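Local structure of arginyl-trna synthetase (Thermus thermophilus, 1IQ0) at residues 5-17 and 57-69. The protein probably attaches L-arginine to its cognate tRNA at the expense of ATP, as a monomeric class I aminoacyl-tRNA synthetase. Residues are numbered along the deposited sequence; the frame is centred on the assembly and turned at random.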
# COMPACT_ATOMS: atom_id res chain seq x y z
N ALA A 5 -3.45 -8.03 -23.22
CA ALA A 5 -3.11 -8.38 -24.60
C ALA A 5 -4.28 -7.99 -25.48
O ALA A 5 -4.11 -7.56 -26.63
CB ALA A 5 -2.84 -9.87 -24.70
N LEU A 6 -5.49 -8.11 -24.94
CA LEU A 6 -6.69 -7.77 -25.68
C LEU A 6 -6.82 -6.25 -25.83
O LEU A 6 -7.21 -5.76 -26.89
CB LEU A 6 -7.92 -8.34 -24.97
CG LEU A 6 -9.28 -8.13 -25.63
CD1 LEU A 6 -9.23 -8.51 -27.12
CD2 LEU A 6 -10.32 -8.98 -24.90
N GLU A 7 -6.47 -5.51 -24.79
CA GLU A 7 -6.54 -4.06 -24.85
C GLU A 7 -5.47 -3.55 -25.81
O GLU A 7 -5.69 -2.57 -26.52
CB GLU A 7 -6.32 -3.45 -23.46
CG GLU A 7 -7.25 -4.00 -22.40
CD GLU A 7 -7.12 -3.30 -21.06
OE1 GLU A 7 -5.98 -2.99 -20.66
OE2 GLU A 7 -8.16 -3.07 -20.42
N GLU A 8 -4.32 -4.21 -25.83
CA GLU A 8 -3.25 -3.81 -26.73
C GLU A 8 -3.69 -3.97 -28.18
O GLU A 8 -3.49 -3.08 -29.00
CB GLU A 8 -1.99 -4.65 -26.47
CG GLU A 8 -0.84 -4.36 -27.43
CD GLU A 8 -0.49 -2.88 -27.48
OE1 GLU A 8 -0.20 -2.29 -26.41
OE2 GLU A 8 -0.50 -2.30 -28.59
N ALA A 9 -4.29 -5.11 -28.49
CA ALA A 9 -4.76 -5.37 -29.84
C ALA A 9 -5.84 -4.37 -30.25
O ALA A 9 -5.95 -4.00 -31.42
CB ALA A 9 -5.28 -6.79 -29.95
N ILE A 10 -6.64 -3.94 -29.28
CA ILE A 10 -7.71 -2.98 -29.54
C ILE A 10 -7.13 -1.59 -29.79
O ILE A 10 -7.56 -0.89 -30.70
CB ILE A 10 -8.70 -2.89 -28.36
CG1 ILE A 10 -9.48 -4.20 -28.23
CG2 ILE A 10 -9.64 -1.70 -28.55
CD1 ILE A 10 -10.39 -4.25 -27.02
N ALA A 11 -6.16 -1.21 -28.97
CA ALA A 11 -5.51 0.09 -29.10
C ALA A 11 -4.90 0.22 -30.49
O ALA A 11 -5.19 1.15 -31.24
CB ALA A 11 -4.42 0.23 -28.04
N GLN A 12 -4.05 -0.75 -30.82
CA GLN A 12 -3.38 -0.78 -32.11
C GLN A 12 -4.40 -0.64 -33.23
O GLN A 12 -4.14 0.00 -34.25
CB GLN A 12 -2.61 -2.09 -32.26
CG GLN A 12 -1.29 -1.94 -32.99
CD GLN A 12 -0.39 -0.91 -32.34
OE1 GLN A 12 -0.08 -1.00 -31.15
NE2 GLN A 12 0.03 0.08 -33.11
N ALA A 13 -5.57 -1.24 -33.03
CA ALA A 13 -6.64 -1.19 -34.03
C ALA A 13 -7.31 0.18 -34.08
O ALA A 13 -7.80 0.60 -35.13
CB ALA A 13 -7.68 -2.26 -33.73
N LEU A 14 -7.34 0.87 -32.94
CA LEU A 14 -7.95 2.20 -32.86
C LEU A 14 -7.08 3.25 -33.54
O LEU A 14 -7.58 4.25 -34.05
CB LEU A 14 -8.19 2.58 -31.40
CG LEU A 14 -9.33 1.86 -30.68
CD1 LEU A 14 -9.26 2.11 -29.18
CD2 LEU A 14 -10.66 2.35 -31.23
N LYS A 15 -5.77 3.02 -33.55
CA LYS A 15 -4.84 3.95 -34.19
C LYS A 15 -4.96 3.85 -35.70
O LYS A 15 -4.86 4.86 -36.40
CB LYS A 15 -3.40 3.63 -33.75
CG LYS A 15 -3.08 4.12 -32.34
CD LYS A 15 -2.04 3.25 -31.63
CE LYS A 15 -0.71 3.20 -32.37
NZ LYS A 15 0.29 2.37 -31.65
N GLU A 16 -5.19 2.64 -36.20
CA GLU A 16 -5.33 2.41 -37.64
C GLU A 16 -6.64 2.95 -38.19
O GLU A 16 -6.93 2.80 -39.38
CB GLU A 16 -5.21 0.92 -37.96
CG GLU A 16 -3.80 0.36 -37.84
CD GLU A 16 -3.71 -1.09 -38.29
OE1 GLU A 16 -4.07 -1.37 -39.45
OE2 GLU A 16 -3.27 -1.94 -37.48
N MET A 17 -7.45 3.56 -37.33
CA MET A 17 -8.72 4.13 -37.74
C MET A 17 -8.68 5.64 -37.58
O MET A 17 -9.47 6.37 -38.18
CB MET A 17 -9.87 3.56 -36.90
CG MET A 17 -10.05 2.06 -37.00
SD MET A 17 -11.55 1.52 -36.15
CE MET A 17 -11.07 1.76 -34.46
N GLU A 57 -17.47 -0.92 -36.25
CA GLU A 57 -16.31 -0.40 -36.95
C GLU A 57 -15.05 -1.06 -36.40
O GLU A 57 -14.22 -1.59 -37.15
CB GLU A 57 -16.22 1.12 -36.77
CG GLU A 57 -14.92 1.76 -37.26
CD GLU A 57 -14.76 1.68 -38.76
OE1 GLU A 57 -15.64 2.20 -39.48
OE2 GLU A 57 -13.75 1.11 -39.22
N LEU A 58 -14.91 -1.02 -35.08
CA LEU A 58 -13.76 -1.61 -34.40
C LEU A 58 -13.67 -3.10 -34.72
O LEU A 58 -12.58 -3.63 -34.96
CB LEU A 58 -13.88 -1.41 -32.89
CG LEU A 58 -12.76 -1.98 -32.02
CD1 LEU A 58 -11.41 -1.43 -32.49
CD2 LEU A 58 -13.01 -1.62 -30.56
N LYS A 59 -14.81 -3.76 -34.72
CA LYS A 59 -14.87 -5.19 -35.01
C LYS A 59 -14.32 -5.46 -36.41
O LYS A 59 -13.62 -6.45 -36.63
CB LYS A 59 -16.31 -5.68 -34.93
CG LYS A 59 -16.47 -7.17 -35.17
CD LYS A 59 -17.94 -7.56 -35.25
CE LYS A 59 -18.11 -9.06 -35.35
NZ LYS A 59 -17.29 -9.62 -36.45
N ASP A 60 -14.63 -4.57 -37.35
CA ASP A 60 -14.19 -4.71 -38.73
C ASP A 60 -12.68 -4.62 -38.95
O ASP A 60 -12.13 -5.30 -39.81
CB ASP A 60 -14.90 -3.67 -39.60
CG ASP A 60 -16.41 -3.87 -39.63
OD1 ASP A 60 -17.11 -3.04 -40.23
OD2 ASP A 60 -16.89 -4.87 -39.04
N ARG A 61 -12.01 -3.78 -38.17
CA ARG A 61 -10.57 -3.61 -38.32
C ARG A 61 -9.77 -4.21 -37.17
O ARG A 61 -8.62 -3.83 -36.95
CB ARG A 61 -10.22 -2.13 -38.45
CG ARG A 61 -10.87 -1.44 -39.63
CD ARG A 61 -10.37 -0.01 -39.78
NE ARG A 61 -11.02 0.66 -40.90
CZ ARG A 61 -10.73 1.89 -41.30
NH1 ARG A 61 -9.79 2.59 -40.67
NH2 ARG A 61 -11.37 2.43 -42.33
N LEU A 62 -10.37 -5.16 -36.45
CA LEU A 62 -9.67 -5.78 -35.33
C LEU A 62 -9.25 -7.22 -35.57
O LEU A 62 -10.08 -8.12 -35.63
CB LEU A 62 -10.54 -5.73 -34.07
CG LEU A 62 -9.93 -6.41 -32.83
CD1 LEU A 62 -8.60 -5.77 -32.48
CD2 LEU A 62 -10.90 -6.29 -31.67
N PRO A 63 -7.93 -7.45 -35.73
CA PRO A 63 -7.45 -8.82 -35.96
C PRO A 63 -7.56 -9.55 -34.62
O PRO A 63 -6.85 -9.23 -33.66
CB PRO A 63 -6.01 -8.60 -36.40
CG PRO A 63 -5.61 -7.39 -35.61
CD PRO A 63 -6.82 -6.49 -35.74
N LEU A 64 -8.45 -10.53 -34.56
CA LEU A 64 -8.69 -11.29 -33.33
C LEU A 64 -7.50 -12.07 -32.79
O LEU A 64 -6.87 -12.83 -33.52
CB LEU A 64 -9.86 -12.25 -33.53
CG LEU A 64 -11.21 -11.63 -33.91
CD1 LEU A 64 -12.23 -12.74 -34.14
CD2 LEU A 64 -11.68 -10.68 -32.82
N PRO A 65 -7.18 -11.89 -31.50
CA PRO A 65 -6.06 -12.64 -30.93
C PRO A 65 -6.52 -14.10 -31.00
O PRO A 65 -7.73 -14.35 -30.99
CB PRO A 65 -6.00 -12.13 -29.49
CG PRO A 65 -6.50 -10.71 -29.61
CD PRO A 65 -7.67 -10.86 -30.56
N GLU A 66 -5.59 -15.05 -31.08
CA GLU A 66 -5.97 -16.46 -31.19
C GLU A 66 -6.83 -16.99 -30.04
O GLU A 66 -7.48 -18.02 -30.18
CB GLU A 66 -4.72 -17.34 -31.35
CG GLU A 66 -3.75 -17.39 -30.17
CD GLU A 66 -4.26 -18.24 -29.01
OE1 GLU A 66 -4.77 -19.35 -29.26
OE2 GLU A 66 -4.14 -17.79 -27.84
N PHE A 67 -6.85 -16.28 -28.91
CA PHE A 67 -7.64 -16.74 -27.77
C PHE A 67 -9.08 -16.23 -27.78
O PHE A 67 -9.87 -16.60 -26.92
CB PHE A 67 -6.94 -16.37 -26.45
CG PHE A 67 -6.63 -14.91 -26.29
CD1 PHE A 67 -7.64 -13.99 -26.00
CD2 PHE A 67 -5.33 -14.44 -26.43
CE1 PHE A 67 -7.36 -12.63 -25.85
CE2 PHE A 67 -5.03 -13.08 -26.27
CZ PHE A 67 -6.05 -12.18 -25.98
N VAL A 68 -9.42 -15.39 -28.76
CA VAL A 68 -10.78 -14.87 -28.86
C VAL A 68 -11.61 -15.66 -29.86
O VAL A 68 -11.24 -15.78 -31.04
CB VAL A 68 -10.79 -13.37 -29.26
CG1 VAL A 68 -12.22 -12.89 -29.47
CG2 VAL A 68 -10.12 -12.54 -28.17
N GLU A 69 -12.72 -16.20 -29.39
CA GLU A 69 -13.62 -17.00 -30.21
C GLU A 69 -14.41 -16.13 -31.18
O GLU A 69 -14.48 -16.43 -32.37
CB GLU A 69 -14.59 -17.77 -29.30
CG GLU A 69 -15.58 -18.68 -30.02
CD GLU A 69 -15.04 -20.07 -30.26
OE1 GLU A 69 -14.20 -20.24 -31.17
OE2 GLU A 69 -15.44 -21.00 -29.53
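Helix 3-15, through residues 5-17, runs antiparallel to the chain of 57-69, and they come nearest where the CA atoms of Ala13 and Leu62 stand 5.7 Å apart, just past the end of helix 51-60. Ala13 suits this narrow place because a lone methyl lets the backbones close in: Ala13 CB lies 3.7 Å from Arg61 O and also touches CD1 of both Leu58 and Leu62. The forked ends of these leucines let each serve several neighbours. Leu62 CD1 lies 3.4 Å from Ala9 O, while its CD2 faces Ile10 CG1. In Leu58, CG anti to the backbone N (chi1 179°) carries the fork toward helix 3-15, although CB does not point straight at it. Leu58 CD2 meets Ile10 CG2 at 3.9 Å, the side chains crossing at about a right angle, and CD1 packs among Ala13, Leu14 and Met17.

The flexible thioether of Met17, poorly ordered, bends at its last torsion (chi3 -71°) to bring CE to Leu58 CD1. Met17 CG rests 3.5 Å from Arg61 CD, and SD passes beside Glu57 CG. The long, extended Arg61 reaches Glu16 O, but its NH1 gives only a weak hydrogen bond (3.1 Å, 121° at the hydrogen); Glu57 OE2, well out of the guanidinium plane, adds charge attraction alone.

Farther along, the compact ring of Pro65 sets CG against Ala9 CB and Leu6 CD1. Pro65 CB lies over one face of the Phe67 ring, offset toward its rim; the flat ring's edge brings CZ to 4.2 Å from the small Ala5 CB. Val68 CG2 meets Leu6 CD1. Ile10 and Leu62 also touch Phe80 on strand 77-82. This is part of the hydrophobic core of the N-terminal domain of arginyl-tRNA synthetases, with helices 3-15 and 51-60 on a four-stranded antiparallel sheet.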